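Local coordinates for GDP-L-fucose synthase (Campylobacter jejuni subsp. jejuni serotype O:2, PDB 7M13), which acts as an NADPH-dependent GDP-D-glycero-L-gluco-heptose synthase in the making of the Campylobacter capsular polysaccharide, at residues C321-I324 / H325-W329; D265-D269 / R270-N274. One frame throughout, in Å; residues are numbered along the deposited sequence.

Contact 1: C321-I324 / H325-W329; sequences CSKI and HSLGW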
loop_
_atom_site.group_PDB
_atom_site.type_symbol
_atom_site.label_atom_id
_atom_site.label_comp_id
_atom_site.label_asym_id
_atom_site.label_seq_id
_atom_site.Cartn_x
_atom_site.Cartn_y
_atom_site.Cartn_z
ATOM N N CYS B 321 -15.264 19.035 0.994
ATOM C CA CYS B 321 -14.159 19.954 0.645
ATOM C C CYS B 321 -13.970 21.023 1.717
ATOM O O CYS B 321 -13.362 22.071 1.432
ATOM C CB CYS B 321 -14.403 20.548 -0.724
ATOM S SG CYS B 321 -14.214 19.306 -2.037
ATOM N N SER B 322 -14.468 20.819 2.928
ATOM C CA SER B 322 -14.293 21.805 4.025
ATOM C C SER B 322 -12.808 22.113 4.270
ATOM O O SER B 322 -12.432 23.276 4.520
ATOM C CB SER B 322 -14.980 21.353 5.296
ATOM O OG SER B 322 -16.369 21.157 5.072
ATOM N N LYS B 323 -11.916 21.114 4.188
ATOM C CA LYS B 323 -10.506 21.338 4.561
ATOM C C LYS B 323 -9.840 22.214 3.490
ATOM O O LYS B 323 -9.174 23.181 3.840
ATOM C CB LYS B 323 -9.822 19.987 4.735
ATOM C CG LYS B 323 -8.356 20.024 5.057
ATOM C CD LYS B 323 -7.856 18.573 5.093
ATOM C CE LYS B 323 -6.454 18.375 5.577
ATOM N NZ LYS B 323 -6.268 16.915 5.769
ATOM N N ILE B 324 -10.044 21.924 2.205
ATOM C CA ILE B 324 -9.435 22.799 1.175
ATOM C C ILE B 324 -10.049 24.178 1.257
ATOM O O ILE B 324 -9.329 25.148 1.062
ATOM C CB ILE B 324 -9.465 22.191 -0.232
ATOM C CG1 ILE B 324 -8.608 23.015 -1.205
ATOM C CG2 ILE B 324 -10.864 21.988 -0.766
ATOM C CD1 ILE B 324 -7.105 22.992 -0.937
ATOM N N HIS B 325 -11.344 24.292 1.511
ATOM C CA HIS B 325 -11.941 25.647 1.680
ATOM C C HIS B 325 -11.241 26.397 2.813
ATOM O O HIS B 325 -10.926 27.588 2.620
ATOM C CB HIS B 325 -13.436 25.553 1.952
ATOM C CG HIS B 325 -14.215 25.033 0.812
ATOM N ND1 HIS B 325 -15.478 24.546 1.010
ATOM C CD2 HIS B 325 -13.937 24.896 -0.508
ATOM C CE1 HIS B 325 -15.964 24.149 -0.142
ATOM N NE2 HIS B 325 -15.031 24.363 -1.104
ATOM N N SER B 326 -10.943 25.731 3.917
ATOM C CA SER B 326 -10.312 26.327 5.121
ATOM C C SER B 326 -8.894 26.785 4.799
ATOM O O SER B 326 -8.387 27.714 5.450
ATOM C CB SER B 326 -10.348 25.351 6.280
ATOM O OG SER B 326 -9.342 24.347 6.183
ATOM N N LEU B 327 -8.268 26.136 3.807
ATOM C CA LEU B 327 -6.873 26.410 3.394
ATOM C C LEU B 327 -6.867 27.475 2.304
ATOM O O LEU B 327 -5.756 27.904 1.955
ATOM C CB LEU B 327 -6.208 25.118 2.928
ATOM C CG LEU B 327 -5.915 24.126 4.046
ATOM C CD1 LEU B 327 -5.581 22.757 3.487
ATOM C CD2 LEU B 327 -4.748 24.626 4.889
ATOM N N GLY B 328 -8.045 27.921 1.870
ATOM C CA GLY B 328 -8.182 29.160 1.090
ATOM C C GLY B 328 -8.419 28.967 -0.390
ATOM O O GLY B 328 -8.222 29.946 -1.147
ATOM N N TRP B 329 -8.897 27.802 -0.815
ATOM C CA TRP B 329 -9.284 27.567 -2.219
ATOM C C TRP B 329 -10.717 27.046 -2.301
ATOM O O TRP B 329 -11.091 26.141 -1.528
ATOM C CB TRP B 329 -8.323 26.591 -2.932
ATOM C CG TRP B 329 -8.746 26.323 -4.347
ATOM C CD1 TRP B 329 -8.340 27.022 -5.450
ATOM C CD2 TRP B 329 -9.693 25.356 -4.832
ATOM N NE1 TRP B 329 -8.955 26.529 -6.567
ATOM C CE2 TRP B 329 -9.761 25.491 -6.234
ATOM C CE3 TRP B 329 -10.413 24.313 -4.233
ATOM C CZ2 TRP B 329 -10.578 24.685 -7.028
ATOM C CZ3 TRP B 329 -11.219 23.518 -5.017
ATOM C CH2 TRP B 329 -11.266 23.675 -6.400
#
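C321, at the N-cap of the short helix 322-326, meets H325 one turn on through both backbone and side chain. H325 N gives C321 O a nearly straight bond (3.0 Å, 166°), while the same oxygen lies over one face of the imidazole, 3.1 Å from H325 CG. C321 CB adds a CH-pi contact over the ring, 4.2 Å from its centroid. The H325 CG branch stands beside its own backbone N (chi1 -67°), which swings the ring back toward the helix start.

Hydrogen bonding is densest where the helix stops. S326 OG, held between its own N and carbonyl carbon (chi1 78°), folds back to donate to K323 O at 2.6 Å; L327 N adds a weak bond to that oxygen. W329 N reaches I324 O at 3.3 Å, and G328 N returns to H325 O at 3.0 Å, the paired bonds of a Schellman motif turned by G328 at positive phi.

Apolar contacts flank these bonds. I324 CG1 passes obliquely by the indole of W329, 3.8 Å from CE3, and both side chains also pack on V253 of helix 247-260. K323 and L327 run side by side, while K323 NZ bonds to H276 O.

The chemistry implies a helix end where the carbonyls of K323, I324 and H325 are answered locally, by a hydroxyl and by the reversing chain, while L327 O is bonded by Y256 OH of helix 247-260.

Contact 2: D265-D269 / R270-N274; sequences DLIKD and RKSKN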
loop_
_atom_site.group_PDB
_atom_site.type_symbol
_atom_site.label_atom_id
_atom_site.label_comp_id
_atom_site.label_asym_id
_atom_site.label_seq_id
_atom_site.Cartn_x
_atom_site.Cartn_y
_atom_site.Cartn_z
ATOM N N ASP B 265 1.189 23.399 7.337
ATOM C CA ASP B 265 -0.210 23.915 7.375
ATOM C C ASP B 265 -1.197 22.779 7.647
ATOM O O ASP B 265 -2.320 23.040 8.111
ATOM C CB ASP B 265 -0.564 24.670 6.103
ATOM C CG ASP B 265 0.361 25.851 5.826
ATOM O OD1 ASP B 265 0.658 26.625 6.794
ATOM O OD2 ASP B 265 0.823 25.996 4.683
ATOM N N LEU B 266 -0.832 21.545 7.301
ATOM C CA LEU B 266 -1.748 20.390 7.381
ATOM C C LEU B 266 -1.668 19.680 8.726
ATOM O O LEU B 266 -2.514 18.811 8.982
ATOM C CB LEU B 266 -1.376 19.426 6.244
ATOM C CG LEU B 266 -1.538 20.046 4.867
ATOM C CD1 LEU B 266 -0.962 19.134 3.793
ATOM C CD2 LEU B 266 -2.995 20.337 4.562
ATOM N N ILE B 267 -0.670 19.981 9.548
ATOM C CA ILE B 267 -0.588 19.348 10.890
ATOM C C ILE B 267 -0.743 20.436 11.967
ATOM O O ILE B 267 -0.571 20.096 13.132
ATOM C CB ILE B 267 0.717 18.556 11.016
ATOM C CG1 ILE B 267 1.933 19.481 11.040
ATOM C CG2 ILE B 267 0.789 17.520 9.907
ATOM C CD1 ILE B 267 3.239 18.794 11.344
ATOM N N LYS B 268 -1.013 21.683 11.570
ATOM C CA LYS B 268 -1.372 22.792 12.502
ATOM C C LYS B 268 -2.749 22.493 13.106
ATOM O O LYS B 268 -3.751 22.539 12.356
ATOM C CB LYS B 268 -1.363 24.136 11.767
ATOM C CG LYS B 268 -1.430 25.364 12.666
ATOM C CD LYS B 268 -1.062 26.647 11.946
ATOM C CE LYS B 268 0.362 26.652 11.422
ATOM N NZ LYS B 268 0.712 27.948 10.788
ATOM N N ASP B 269 -2.786 22.171 14.408
ATOM C CA ASP B 269 -4.021 21.832 15.171
ATOM C C ASP B 269 -4.787 20.704 14.464
ATOM O O ASP B 269 -6.027 20.663 14.575
ATOM C CB ASP B 269 -4.914 23.064 15.357
ATOM C CG ASP B 269 -4.183 24.272 15.924
ATOM O OD1 ASP B 269 -3.333 24.079 16.824
ATOM O OD2 ASP B 269 -4.457 25.394 15.449
ATOM N N ARG B 270 -4.071 19.828 13.754
ATOM C CA ARG B 270 -4.614 18.596 13.116
ATOM C C ARG B 270 -3.624 17.471 13.421
ATOM O O ARG B 270 -2.449 17.791 13.605
ATOM C CB ARG B 270 -4.796 18.789 11.604
ATOM C CG ARG B 270 -6.042 19.573 11.205
ATOM C CD ARG B 270 -6.239 19.693 9.698
ATOM N NE ARG B 270 -7.628 19.947 9.308
ATOM C CZ ARG B 270 -8.110 21.116 8.878
ATOM N NH1 ARG B 270 -7.323 22.173 8.768
ATOM N NH2 ARG B 270 -9.385 21.226 8.545
ATOM N N LYS B 271 -4.085 16.215 13.485
ATOM C CA LYS B 271 -3.212 15.024 13.677
ATOM C C LYS B 271 -2.245 14.906 12.477
ATOM O O LYS B 271 -2.598 15.406 11.378
ATOM C CB LYS B 271 -4.089 13.784 13.883
ATOM C CG LYS B 271 -4.914 13.793 15.165
ATOM C CD LYS B 271 -6.229 13.040 15.063
ATOM C CE LYS B 271 -6.059 11.569 14.735
ATOM N NZ LYS B 271 -7.234 10.781 15.180
ATOM N N SER B 272 -1.058 14.319 12.696
ATOM C CA SER B 272 -0.047 13.977 11.660
ATOM C C SER B 272 -0.455 12.647 11.010
ATOM O O SER B 272 0.311 11.697 11.011
ATOM C CB SER B 272 1.325 13.948 12.230
ATOM O OG SER B 272 1.731 15.294 12.502
ATOM N N LYS B 273 -1.678 12.607 10.509
ATOM C CA LYS B 273 -2.271 11.469 9.776
ATOM C C LYS B 273 -3.398 12.068 8.960
ATOM O O LYS B 273 -3.947 13.111 9.371
ATOM C CB LYS B 273 -2.835 10.386 10.699
ATOM C CG LYS B 273 -3.204 9.092 10.011
ATOM C CD LYS B 273 -3.599 8.002 11.017
ATOM C CE LYS B 273 -4.938 8.263 11.672
ATOM N NZ LYS B 273 -5.458 7.039 12.332
ATOM N N ASN B 274 -3.778 11.431 7.857
ATOM C CA ASN B 274 -4.871 11.902 6.990
ATOM C C ASN B 274 -4.580 13.345 6.577
ATOM O O ASN B 274 -5.487 14.215 6.598
ATOM C CB ASN B 274 -6.219 11.730 7.686
ATOM C CG ASN B 274 -6.534 10.266 7.924
ATOM O OD1 ASN B 274 -6.301 9.423 7.064
ATOM N ND2 ASN B 274 -7.089 9.957 9.088
HETATM O O HOH W 1 -4.111 21.982 9.948
#
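I267 and S272 face each other across the loop that follows helix 263-266, the isoleucine presenting its methyl branch to the serine hydroxyl. The nearest pair is I267 CG2 and S272 OG at 3.5 Å, and I267 CB and CD1 also border that oxygen, giving a van der Waals contact of hydrocarbon with a polar atom.

R270 is oriented quite differently. Its CB sits 3.5 Å from L266 O, and with CG beside the backbone N (chi1 -79°) the aliphatic chain passes that carbonyl before running out, extended as far as NE. A water lies in the plane of the guanidinium at its edge and accepts a weak bond from R270 NH1 (3.4 Å). The same water donates to D265 O at 2.8 Å and to K268 O at 2.5 Å, tying the last turn of the helix to the bend and to the arginine.

From I267 to R270 the backbone reverses through K268 and D269, the latter at positive phi. I267 O and R270 O stand 3.0 Å apart, and as neither carries a hydrogen the pair is no bond; the ends of the turn are joined by no direct hydrogen bond, and the water bridges nearby instead. Further along, S272 O accepts from Y135 of the second subunit, and K273 forms a salt bridge with D132 there.

The arrangement is a type II beta turn at a helix exit, followed by an inverse gamma turn centred on S272, in the connection leading to strand 277-278.

Overall arrangement
Contact 2 closes before contact 1 opens along the chain, yet the two, with centres 14 Å apart, meet directly. L327 CD1 packs on L266 CD2 at 3.7 Å, the guanidinium of R270 lies against K323 and S326, and K323 NZ comes within 2.9 Å of N274 O. Helix 322-326 is thereby laid against helix 263-266 and its following loop. Contact 1 is nearer the cofactor: the side chain of C321 is about 12 Å from the bound NADP, and that of W329 about 10 Å from those of F109 and L170, which bind it. Contact 2 lies at the surface, away from the annotated sites, and its end reaches the second subunit.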